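Local coordinates for K5 lyase (Enterobacteria phage k1-5, PDB 2X3H), which probably cleaves the K5 capsular polysaccharide of its bacterial host by a lyase (eliminase) mechanism, acting as a trimeric tail spike of the phage, at residues A[137-148]-A[166-177]; A[313-324]-A[346-356]. One frame throughout, in Å; residues are numbered along the deposited sequence.

Overall arrangement
Both contacts join consecutive turns of one right-handed parallel beta-helix, yet share no strand; their centres lie 34 Å apart, and the nearest atoms about 20 Å. Interaction 1, near the N-terminal end of the helix, is partly buried: its apolar face looks into the coil, while its polar face, with Arg140, Thr169 and Asp172, meets the other two subunits. Interaction 2, further along the chain and nearer its centre, is the more buried, and no other subunit touches it. In both the strands run parallel and bend at a corner, and both carry bridging waters, but intersubunit charge pairing marks 137-148/166-177, whereas 313-324/346-356 keeps Arg354 within the chain, bonded to His319 and Glu379.

Interaction 1: A[137-148]-A[166-177]; sequences RTGRLSNITVES and SDVTVSDVNFSN. Unlike the reference sequence in segment 137-148: Thr138 (reference Ala).
Val146 and Phe175 mark the tightly packed side of this contact, where two parallel strand pairs, 139-142 with 168-171 and 144-147 with 173-176, run in exact register past matching corners at Asn143 and Asp172. The Phe175 ring lies alongside Val146, its CD2 3.8 Å from Val146 CB, while CG1 of Val173 from its own strand covers one ring face near the rim. Val173 CG2, anti to its own carbonyl carbon, reaches back across the corner and touches Leu141 CG and Ile144 CG2 (4.2 Å to the latter). Val160 of strand 160-163 packs on both Leu141 and Phe175.

The other face is polar and lies against the neighbouring subunits. At the corner Asn143 and Asp172 point the same way with amide and carboxylate planes 21° apart, and one water donates to Asn143 OD1 (2.7 Å) and to Asp172 OD2 (2.6 Å) while accepting from Ser171 OG. Asn143 ND2 is held by Asp114, which fixes the amide's rotation. Ser171 OG also sits over one face of the Arg140 guanidinium, 3.6 Å from Arg140 CZ; Arg140 NH1 makes a salt bridge with Asp172 of the second subunit, and Thr169 OG1 bonds to Arg203 there. The looser, solvent-exposed end is at Arg137 and Thr138, beside which Gly139 N makes a weak bond to Asp167 O.

At the far end Asn177 ND2 donates to Ser148 O (2.9 Å) from above the carbonyl plane. Stacked parallel strands, matched corners and an aliphatic-aromatic interior are the hallmark of a right-handed beta-helix, here in a trimeric viral tail spike.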
loop_
_atom_site.group_PDB
_atom_site.type_symbol
_atom_site.label_atom_id
_atom_site.label_comp_id
_atom_site.label_asym_id
_atom_site.label_seq_id
_atom_site.Cartn_x
_atom_site.Cartn_y
_atom_site.Cartn_z
ATOM N N ARG A 137 7.186 33.282 8.903
ATOM C CA ARG A 137 6.188 33.317 7.834
ATOM C C ARG A 137 6.902 32.964 6.532
ATOM O O ARG A 137 7.478 33.828 5.865
ATOM C CB ARG A 137 5.577 34.719 7.731
ATOM C CG ARG A 137 4.396 34.840 6.780
ATOM C CD ARG A 137 3.088 34.673 7.536
ATOM N NE ARG A 137 2.008 35.474 6.961
ATOM C CZ ARG A 137 0.944 35.892 7.644
ATOM N NH1 ARG A 137 0.819 35.593 8.937
ATOM N NH2 ARG A 137 0.008 36.617 7.039
ATOM N N THR A 138 6.827 31.684 6.172
ATOM C CA THR A 138 7.702 31.074 5.168
ATOM C C THR A 138 9.126 30.945 5.728
ATOM O O THR A 138 9.511 31.665 6.651
ATOM C CB THR A 138 7.683 31.774 3.779
ATOM O OG1 THR A 138 8.494 32.964 3.796
ATOM C CG2 THR A 138 6.257 32.098 3.347
ATOM N N GLY A 139 9.887 29.997 5.204
ATOM C CA GLY A 139 11.278 29.850 5.613
ATOM C C GLY A 139 11.925 28.659 4.950
ATOM O O GLY A 139 11.245 27.806 4.375
ATOM N N ARG A 140 13.251 28.618 5.017
ATOM C CA ARG A 140 14.026 27.513 4.460
ATOM C C ARG A 140 15.225 27.280 5.376
ATOM O O ARG A 140 15.927 28.223 5.729
ATOM C CB ARG A 140 14.495 27.895 3.057
ATOM C CG ARG A 140 15.567 27.014 2.434
ATOM C CD ARG A 140 14.995 26.238 1.266
ATOM N NE ARG A 140 16.000 25.437 0.567
ATOM C CZ ARG A 140 15.707 24.351 -0.140
ATOM N NH1 ARG A 140 14.442 23.945 -0.223
ATOM N NH2 ARG A 140 16.671 23.664 -0.749
ATOM N N LEU A 141 15.433 26.041 5.804
ATOM C CA LEU A 141 16.665 25.699 6.507
ATOM C C LEU A 141 17.211 24.493 5.779
ATOM O O LEU A 141 16.558 23.449 5.769
ATOM C CB LEU A 141 16.381 25.352 7.961
ATOM C CG LEU A 141 17.547 24.873 8.826
ATOM C CD1 LEU A 141 18.645 25.919 8.970
ATOM C CD2 LEU A 141 16.988 24.456 10.198
ATOM N N SER A 142 18.385 24.620 5.163
ATOM C CA SER A 142 18.813 23.582 4.219
ATOM C C SER A 142 20.304 23.301 4.186
ATOM O O SER A 142 21.119 24.188 4.447
ATOM C CB SER A 142 18.325 23.920 2.803
ATOM O OG SER A 142 18.943 25.107 2.313
ATOM N N ASN A 143 20.637 22.056 3.844
ATOM C CA ASN A 143 22.013 21.671 3.498
ATOM C C ASN A 143 23.039 22.048 4.568
ATOM O O ASN A 143 24.079 22.657 4.275
ATOM C CB ASN A 143 22.402 22.288 2.146
ATOM C CG ASN A 143 21.364 22.035 1.054
ATOM O OD1 ASN A 143 20.744 20.972 0.991
ATOM N ND2 ASN A 143 21.190 23.015 0.171
ATOM N N ILE A 144 22.772 21.654 5.802
ATOM C CA ILE A 144 23.605 22.089 6.919
ATOM C C ILE A 144 23.595 21.033 8.023
ATOM O O ILE A 144 22.696 20.194 8.085
ATOM C CB ILE A 144 23.107 23.474 7.440
ATOM C CG1 ILE A 144 24.182 24.176 8.279
ATOM C CG2 ILE A 144 21.784 23.335 8.208
ATOM C CD1 ILE A 144 24.021 25.707 8.281
ATOM N N THR A 145 24.614 21.067 8.868
ATOM C CA THR A 145 24.688 20.193 10.027
ATOM C C THR A 145 24.497 21.034 11.282
ATOM O O THR A 145 25.014 22.148 11.366
ATOM C CB THR A 145 26.057 19.495 10.076
ATOM O OG1 THR A 145 26.198 18.659 8.917
ATOM C CG2 THR A 145 26.192 18.668 11.351
ATOM N N VAL A 146 23.735 20.503 12.234
ATOM C CA VAL A 146 23.542 21.124 13.544
ATOM C C VAL A 146 24.077 20.175 14.606
ATOM O O VAL A 146 23.569 19.068 14.779
ATOM C CB VAL A 146 22.056 21.465 13.786
ATOM C CG1 VAL A 146 21.843 22.090 15.172
ATOM C CG2 VAL A 146 21.549 22.394 12.685
ATOM N N GLU A 147 25.134 20.606 15.289
ATOM C CA GLU A 147 25.815 19.776 16.265
ATOM C C GLU A 147 25.526 20.239 17.688
ATOM O O GLU A 147 25.619 21.428 17.991
ATOM C CB GLU A 147 27.328 19.819 16.020
ATOM C CG GLU A 147 28.104 18.960 17.001
ATOM C CD GLU A 147 29.594 18.883 16.717
ATOM O OE1 GLU A 147 30.071 19.466 15.713
ATOM O OE2 GLU A 147 30.294 18.216 17.518
ATOM N N SER A 148 25.200 19.300 18.546
ATOM C CA SER A 148 24.976 19.622 19.951
ATOM C C SER A 148 26.255 19.344 20.758
ATOM O O SER A 148 27.137 18.619 20.293
ATOM C CB SER A 148 23.760 18.826 20.463
ATOM O OG SER A 148 23.482 19.076 21.823
ATOM N N SER A 166 4.648 28.859 9.483
ATOM C CA SER A 166 3.911 28.432 8.309
ATOM C C SER A 166 4.847 28.310 7.121
ATOM O O SER A 166 5.755 29.128 6.934
ATOM C CB SER A 166 2.771 29.409 7.985
ATOM O OG SER A 166 3.259 30.716 7.737
ATOM N N ASP A 167 4.630 27.276 6.318
ATOM C CA ASP A 167 5.300 27.164 5.038
ATOM C C ASP A 167 6.814 27.227 5.187
ATOM O O ASP A 167 7.496 27.859 4.388
ATOM C CB ASP A 167 4.795 28.239 4.073
ATOM C CG ASP A 167 3.349 28.009 3.664
ATOM O OD1 ASP A 167 2.790 26.951 4.030
ATOM O OD2 ASP A 167 2.777 28.886 2.972
ATOM N N VAL A 168 7.323 26.542 6.207
ATOM C CA VAL A 168 8.765 26.439 6.394
ATOM C C VAL A 168 9.229 25.101 5.843
ATOM O O VAL A 168 8.620 24.062 6.104
ATOM C CB VAL A 168 9.159 26.573 7.887
ATOM C CG1 VAL A 168 10.661 26.402 8.083
ATOM C CG2 VAL A 168 8.683 27.916 8.442
ATOM N N THR A 169 10.305 25.129 5.066
ATOM C CA THR A 169 10.884 23.888 4.555
ATOM C C THR A 169 12.226 23.641 5.210
ATOM O O THR A 169 13.105 24.506 5.193
ATOM C CB THR A 169 11.021 23.951 3.029
ATOM O OG1 THR A 169 9.708 23.966 2.461
ATOM C CG2 THR A 169 11.791 22.765 2.483
ATOM N N VAL A 170 12.376 22.465 5.811
ATOM C CA VAL A 170 13.649 22.065 6.401
ATOM C C VAL A 170 14.118 20.878 5.580
ATOM O O VAL A 170 13.453 19.844 5.561
ATOM C CB VAL A 170 13.500 21.643 7.879
ATOM C CG1 VAL A 170 14.853 21.199 8.456
ATOM C CG2 VAL A 170 12.913 22.782 8.715
ATOM N N SER A 171 15.247 21.011 4.895
ATOM C CA SER A 171 15.640 19.960 3.970
ATOM C C SER A 171 17.124 19.672 3.977
ATOM O O SER A 171 17.964 20.590 4.003
ATOM C CB SER A 171 15.169 20.265 2.545
ATOM O OG SER A 171 15.704 21.472 2.072
ATOM N N ASP A 172 17.440 18.382 3.947
ATOM C CA ASP A 172 18.822 17.936 3.909
ATOM C C ASP A 172 19.631 18.521 5.055
ATOM O O ASP A 172 20.699 19.121 4.847
ATOM C CB ASP A 172 19.419 18.276 2.553
ATOM C CG ASP A 172 18.798 17.454 1.457
ATOM O OD1 ASP A 172 18.699 16.221 1.626
ATOM O OD2 ASP A 172 18.379 18.034 0.435
ATOM N N VAL A 173 19.109 18.315 6.261
ATOM C CA VAL A 173 19.783 18.701 7.492
ATOM C C VAL A 173 20.245 17.486 8.276
ATOM O O VAL A 173 19.491 16.529 8.467
ATOM C CB VAL A 173 18.882 19.582 8.386
ATOM C CG1 VAL A 173 19.614 19.965 9.683
ATOM C CG2 VAL A 173 18.468 20.837 7.634
ATOM N N ASN A 174 21.501 17.528 8.719
ATOM C CA ASN A 174 22.068 16.478 9.569
ATOM C C ASN A 174 22.232 16.948 11.004
ATOM O O ASN A 174 22.874 17.968 11.255
ATOM C CB ASN A 174 23.426 16.035 9.026
ATOM C CG ASN A 174 23.344 15.534 7.599
ATOM O OD1 ASN A 174 22.487 14.711 7.269
ATOM N ND2 ASN A 174 24.236 16.026 6.739
ATOM N N PHE A 175 21.667 16.191 11.937
ATOM C CA PHE A 175 21.758 16.518 13.356
ATOM C C PHE A 175 22.749 15.574 14.008
ATOM O O PHE A 175 22.582 14.352 13.946
ATOM C CB PHE A 175 20.383 16.399 14.021
ATOM C CG PHE A 175 19.398 17.440 13.549
ATOM C CD1 PHE A 175 18.474 17.137 12.547
ATOM C CD2 PHE A 175 19.408 18.723 14.080
ATOM C CE1 PHE A 175 17.566 18.090 12.088
ATOM C CE2 PHE A 175 18.505 19.694 13.633
ATOM C CZ PHE A 175 17.580 19.383 12.629
ATOM N N SER A 176 23.782 16.133 14.634
ATOM C CA SER A 176 24.872 15.310 15.156
ATOM C C SER A 176 25.091 15.509 16.655
ATOM O O SER A 176 24.714 16.552 17.214
ATOM C CB SER A 176 26.167 15.617 14.405
ATOM O OG SER A 176 26.496 16.987 14.516
ATOM N N ASN A 177 25.695 14.494 17.287
ATOM C CA ASN A 177 26.033 14.500 18.704
ATOM C C ASN A 177 24.813 14.773 19.582
ATOM O O ASN A 177 24.880 15.492 20.573
ATOM C CB ASN A 177 27.146 15.515 18.983
ATOM C CG ASN A 177 27.981 15.137 20.185
ATOM O OD1 ASN A 177 28.200 13.948 20.452
ATOM N ND2 ASN A 177 28.464 16.141 20.917
HETATM O O HOH W 1 18.204 20.663 0.237
HETATM O O HOH W 2 25.781 16.824 22.869
#

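Interaction 2: A[313-324]-A[346-356]; sequences SDARQAHGVTVE and QRQTATIARFI. Unlike the reference sequence in segment 346-356: Arg347 (reference Gly).
Strands 317-319 and 349-351 run parallel at 19°, 321-323 and 353-355 at 12°, and both chains turn a corner between their two strands, at Gly320 and Ile352. Backbone bonds continue through the bend: Gly320 N donates to Thr351 O and Val321 N to Ile352 O (3.0 Å).

Arg354 carries the main side-chain bond. Its chain is extended from CG to NE, with CG anti to the backbone N (chi1 178°), which carries NH1 back past the corner to His319 NE2 at 3.2 Å. The acceptor lies near the guanidinium plane, but NH1 is tilted out of the imidazole plane. With Tyr290 O accepting from His319 ND1, the ring is gripped at both nitrogens, and Glu379 binds Arg354 NE, so the guanidinium too is held from two sides. A water links His319 NE2 to Thr351 OG1 (2.7 Å from the hydroxyl); another joins Thr351 OG1 to Thr349 OG1 and Ala318 O.

Before the first strand, the outstretched Gln348 turns its amide so that NE2 gives a nearly straight bond to Ala315 O (2.9 Å), that oxygen lying in the amide plane, though NE2 is tilted out of the carbonyl plane; a water bridges the same NE2 to Ser313 O. At the other end Val323 CG1 presses on Phe355 CD2 at 3.5 Å, and Ile356 CD1 reaches Thr322 CB at 3.8 Å.

The pair spans two adjoining faces of the parallel beta-helix, joined at the corner: strand 293-294 flanks 321-323 on one side and strand 376-378 flanks 349-355 on the other. Strand 329-336 packs through Val333 against both Val321 and Ile352, and Phe378 meets the ring of Phe355.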
loop_
_atom_site.group_PDB
_atom_site.type_symbol
_atom_site.label_atom_id
_atom_site.label_comp_id
_atom_site.label_asym_id
_atom_site.label_seq_id
_atom_site.Cartn_x
_atom_site.Cartn_y
_atom_site.Cartn_z
ATOM N N SER A 313 18.083 -7.340 17.968
ATOM C CA SER A 313 17.577 -6.447 19.018
ATOM C C SER A 313 17.603 -7.061 20.409
ATOM O O SER A 313 17.360 -8.261 20.568
ATOM C CB SER A 313 16.135 -6.054 18.721
ATOM O OG SER A 313 15.616 -5.293 19.798
ATOM N N ASP A 314 17.864 -6.233 21.422
ATOM C CA ASP A 314 17.785 -6.688 22.806
ATOM C C ASP A 314 16.397 -6.488 23.436
ATOM O O ASP A 314 16.227 -6.662 24.645
ATOM C CB ASP A 314 18.899 -6.072 23.680
ATOM C CG ASP A 314 18.819 -4.551 23.781
ATOM O OD1 ASP A 314 17.813 -3.953 23.337
ATOM O OD2 ASP A 314 19.777 -3.940 24.327
ATOM N N ALA A 315 15.400 -6.164 22.610
ATOM C CA ALA A 315 14.022 -6.066 23.070
ATOM C C ALA A 315 13.625 -7.309 23.863
ATOM O O ALA A 315 13.901 -8.431 23.442
ATOM C CB ALA A 315 13.089 -5.918 21.864
ATOM N N ARG A 316 12.958 -7.107 24.997
ATOM C CA ARG A 316 12.369 -8.206 25.760
ATOM C C ARG A 316 10.921 -8.445 25.366
ATOM O O ARG A 316 10.389 -9.540 25.557
ATOM C CB ARG A 316 12.459 -7.922 27.261
ATOM C CG ARG A 316 13.897 -7.875 27.740
ATOM C CD ARG A 316 14.467 -9.284 27.788
ATOM N NE ARG A 316 14.055 -9.959 29.016
ATOM C CZ ARG A 316 14.448 -9.567 30.228
ATOM N NH1 ARG A 316 15.244 -8.511 30.355
ATOM N NH2 ARG A 316 14.040 -10.214 31.312
ATOM N N GLN A 317 10.284 -7.397 24.847
ATOM C CA GLN A 317 8.915 -7.477 24.346
ATOM C C GLN A 317 8.859 -6.807 22.982
ATOM O O GLN A 317 8.784 -5.582 22.878
ATOM C CB GLN A 317 7.957 -6.776 25.306
ATOM C CG GLN A 317 7.870 -7.406 26.688
ATOM C CD GLN A 317 7.130 -6.518 27.679
ATOM O OE1 GLN A 317 7.234 -5.288 27.629
ATOM N NE2 GLN A 317 6.402 -7.136 28.605
ATOM N N ALA A 318 8.904 -7.625 21.933
ATOM C CA ALA A 318 8.966 -7.126 20.567
ATOM C C ALA A 318 7.562 -6.909 20.017
ATOM O O ALA A 318 6.728 -7.811 20.083
ATOM C CB ALA A 318 9.740 -8.105 19.682
ATOM N N HIS A 319 7.314 -5.710 19.492
ATOM C CA HIS A 319 6.006 -5.367 18.894
ATOM C C HIS A 319 6.141 -4.857 17.460
ATOM O O HIS A 319 7.119 -4.194 17.115
ATOM C CB HIS A 319 5.298 -4.260 19.687
ATOM C CG HIS A 319 4.978 -4.615 21.103
ATOM N ND1 HIS A 319 5.914 -4.578 22.117
ATOM C CD2 HIS A 319 3.808 -4.974 21.682
ATOM C CE1 HIS A 319 5.330 -4.889 23.264
ATOM N NE2 HIS A 319 4.054 -5.150 23.023
ATOM N N GLY A 320 5.117 -5.129 16.642
ATOM C CA GLY A 320 5.035 -4.562 15.300
ATOM C C GLY A 320 4.394 -3.186 15.428
ATOM O O GLY A 320 5.102 -2.165 15.467
ATOM N N VAL A 321 3.064 -3.172 15.544
ATOM C CA VAL A 321 2.303 -1.928 15.730
ATOM C C VAL A 321 1.411 -2.044 16.971
ATOM O O VAL A 321 0.798 -3.081 17.206
ATOM C CB VAL A 321 1.420 -1.608 14.486
ATOM C CG1 VAL A 321 0.649 -0.300 14.684
ATOM C CG2 VAL A 321 2.264 -1.554 13.217
ATOM N N THR A 322 1.358 -0.982 17.776
ATOM C CA THR A 322 0.405 -0.919 18.868
ATOM C C THR A 322 -0.602 0.178 18.550
ATOM O O THR A 322 -0.283 1.151 17.860
ATOM C CB THR A 322 1.076 -0.642 20.235
ATOM O OG1 THR A 322 1.408 0.745 20.343
ATOM C CG2 THR A 322 2.340 -1.508 20.396
ATOM N N VAL A 323 -1.829 -0.003 19.016
ATOM C CA VAL A 323 -2.844 1.021 18.789
ATOM C C VAL A 323 -3.776 1.068 19.982
ATOM O O VAL A 323 -4.207 0.017 20.487
ATOM C CB VAL A 323 -3.626 0.780 17.472
ATOM C CG1 VAL A 323 -4.273 -0.613 17.482
ATOM C CG2 VAL A 323 -4.680 1.869 17.239
ATOM N N GLU A 324 -4.087 2.286 20.427
ATOM C CA GLU A 324 -4.975 2.473 21.579
ATOM C C GLU A 324 -6.316 3.120 21.194
ATOM O O GLU A 324 -7.311 3.031 21.940
ATOM C CB GLU A 324 -4.282 3.341 22.627
ATOM C CG GLU A 324 -4.977 3.335 23.974
ATOM C CD GLU A 324 -4.064 3.822 25.090
ATOM O OE1 GLU A 324 -2.921 4.252 24.786
ATOM O OE2 GLU A 324 -4.501 3.763 26.267
ATOM N N GLN A 346 18.161 -13.765 26.102
ATOM C CA GLN A 346 17.075 -13.600 27.068
ATOM C C GLN A 346 15.734 -13.873 26.405
ATOM O O GLN A 346 15.621 -13.772 25.190
ATOM C CB GLN A 346 17.063 -12.163 27.588
ATOM C CG GLN A 346 18.346 -11.749 28.293
ATOM C CD GLN A 346 18.471 -10.243 28.480
ATOM O OE1 GLN A 346 17.842 -9.457 27.774
ATOM N NE2 GLN A 346 19.310 -9.837 29.435
ATOM N N ARG A 347 14.718 -14.190 27.198
ATOM C CA ARG A 347 13.396 -14.481 26.629
ATOM C C ARG A 347 12.847 -13.234 25.962
ATOM O O ARG A 347 13.013 -12.130 26.477
ATOM C CB ARG A 347 12.427 -14.960 27.707
ATOM C CG ARG A 347 12.878 -16.222 28.438
ATOM C CD ARG A 347 11.687 -16.985 29.026
ATOM N NE ARG A 347 10.929 -17.684 27.983
ATOM C CZ ARG A 347 9.822 -17.216 27.413
ATOM N NH1 ARG A 347 9.325 -16.040 27.789
ATOM N NH2 ARG A 347 9.211 -17.924 26.461
ATOM N N GLN A 348 12.194 -13.409 24.819
ATOM C CA GLN A 348 11.617 -12.277 24.096
ATOM C C GLN A 348 10.233 -12.660 23.580
ATOM O O GLN A 348 10.091 -13.613 22.807
ATOM C CB GLN A 348 12.534 -11.871 22.941
ATOM C CG GLN A 348 11.989 -10.769 22.047
ATOM C CD GLN A 348 12.840 -10.596 20.816
ATOM O OE1 GLN A 348 12.685 -11.326 19.840
ATOM N NE2 GLN A 348 13.765 -9.650 20.859
ATOM N N THR A 349 9.211 -11.932 24.017
ATOM C CA THR A 349 7.879 -12.143 23.463
ATOM C C THR A 349 7.714 -11.359 22.172
ATOM O O THR A 349 8.426 -10.384 21.918
ATOM C CB THR A 349 6.788 -11.703 24.433
ATOM O OG1 THR A 349 6.940 -10.309 24.721
ATOM C CG2 THR A 349 6.866 -12.522 25.715
ATOM N N ALA A 350 6.766 -11.812 21.359
ATOM C CA ALA A 350 6.437 -11.173 20.092
ATOM C C ALA A 350 4.948 -10.841 20.059
ATOM O O ALA A 350 4.111 -11.629 20.509
ATOM C CB ALA A 350 6.793 -12.090 18.915
ATOM N N THR A 351 4.629 -9.669 19.514
ATOM C CA THR A 351 3.249 -9.261 19.285
ATOM C C THR A 351 3.230 -8.392 18.031
ATOM O O THR A 351 3.724 -7.270 18.063
ATOM C CB THR A 351 2.725 -8.416 20.473
ATOM O OG1 THR A 351 2.816 -9.175 21.686
ATOM C CG2 THR A 351 1.265 -8.018 20.253
ATOM N N ILE A 352 2.692 -8.886 16.916
ATOM C CA ILE A 352 2.741 -8.094 15.676
ATOM C C ILE A 352 1.724 -6.944 15.669
ATOM O O ILE A 352 1.965 -5.889 15.058
ATOM C CB ILE A 352 2.628 -8.993 14.404
ATOM C CG1 ILE A 352 3.011 -8.222 13.135
ATOM C CG2 ILE A 352 1.236 -9.590 14.260
ATOM C CD1 ILE A 352 3.350 -9.114 11.970
ATOM N N ALA A 353 0.600 -7.152 16.355
ATOM C CA ALA A 353 -0.405 -6.097 16.507
ATOM C C ALA A 353 -0.983 -6.197 17.913
ATOM O O ALA A 353 -1.459 -7.261 18.318
ATOM C CB ALA A 353 -1.510 -6.256 15.456
ATOM N N ARG A 354 -0.938 -5.088 18.646
ATOM C CA ARG A 354 -1.431 -5.037 20.021
ATOM C C ARG A 354 -2.512 -3.980 20.128
ATOM O O ARG A 354 -2.272 -2.821 19.794
ATOM C CB ARG A 354 -0.276 -4.718 20.987
ATOM C CG ARG A 354 -0.710 -4.588 22.434
ATOM C CD ARG A 354 0.506 -4.418 23.358
ATOM N NE ARG A 354 0.124 -4.310 24.763
ATOM C CZ ARG A 354 0.992 -4.301 25.771
ATOM N NH1 ARG A 354 2.302 -4.412 25.539
ATOM N NH2 ARG A 354 0.544 -4.185 27.017
ATOM N N PHE A 355 -3.698 -4.394 20.576
ATOM C CA PHE A 355 -4.844 -3.508 20.679
ATOM C C PHE A 355 -5.025 -3.181 22.143
ATOM O O PHE A 355 -5.499 -4.000 22.938
ATOM C CB PHE A 355 -6.076 -4.165 20.035
ATOM C CG PHE A 355 -5.868 -4.466 18.567
ATOM C CD1 PHE A 355 -5.285 -5.659 18.174
ATOM C CD2 PHE A 355 -6.208 -3.542 17.591
ATOM C CE1 PHE A 355 -5.061 -5.921 16.810
ATOM C CE2 PHE A 355 -5.990 -3.795 16.245
ATOM C CZ PHE A 355 -5.417 -4.989 15.857
ATOM N N ILE A 356 -4.604 -1.970 22.484
ATOM C CA ILE A 356 -4.439 -1.559 23.871
ATOM C C ILE A 356 -5.717 -0.991 24.457
ATOM O O ILE A 356 -6.391 -0.177 23.833
ATOM C CB ILE A 356 -3.372 -0.450 23.978
ATOM C CG1 ILE A 356 -2.017 -0.949 23.485
ATOM C CG2 ILE A 356 -3.297 0.109 25.402
ATOM C CD1 ILE A 356 -0.963 0.147 23.372
HETATM O O HOH W 3 16.068 -10.428 19.105
HETATM O O HOH W 4 5.595 -8.811 22.605
HETATM O O HOH W 5 2.321 -7.443 23.755
#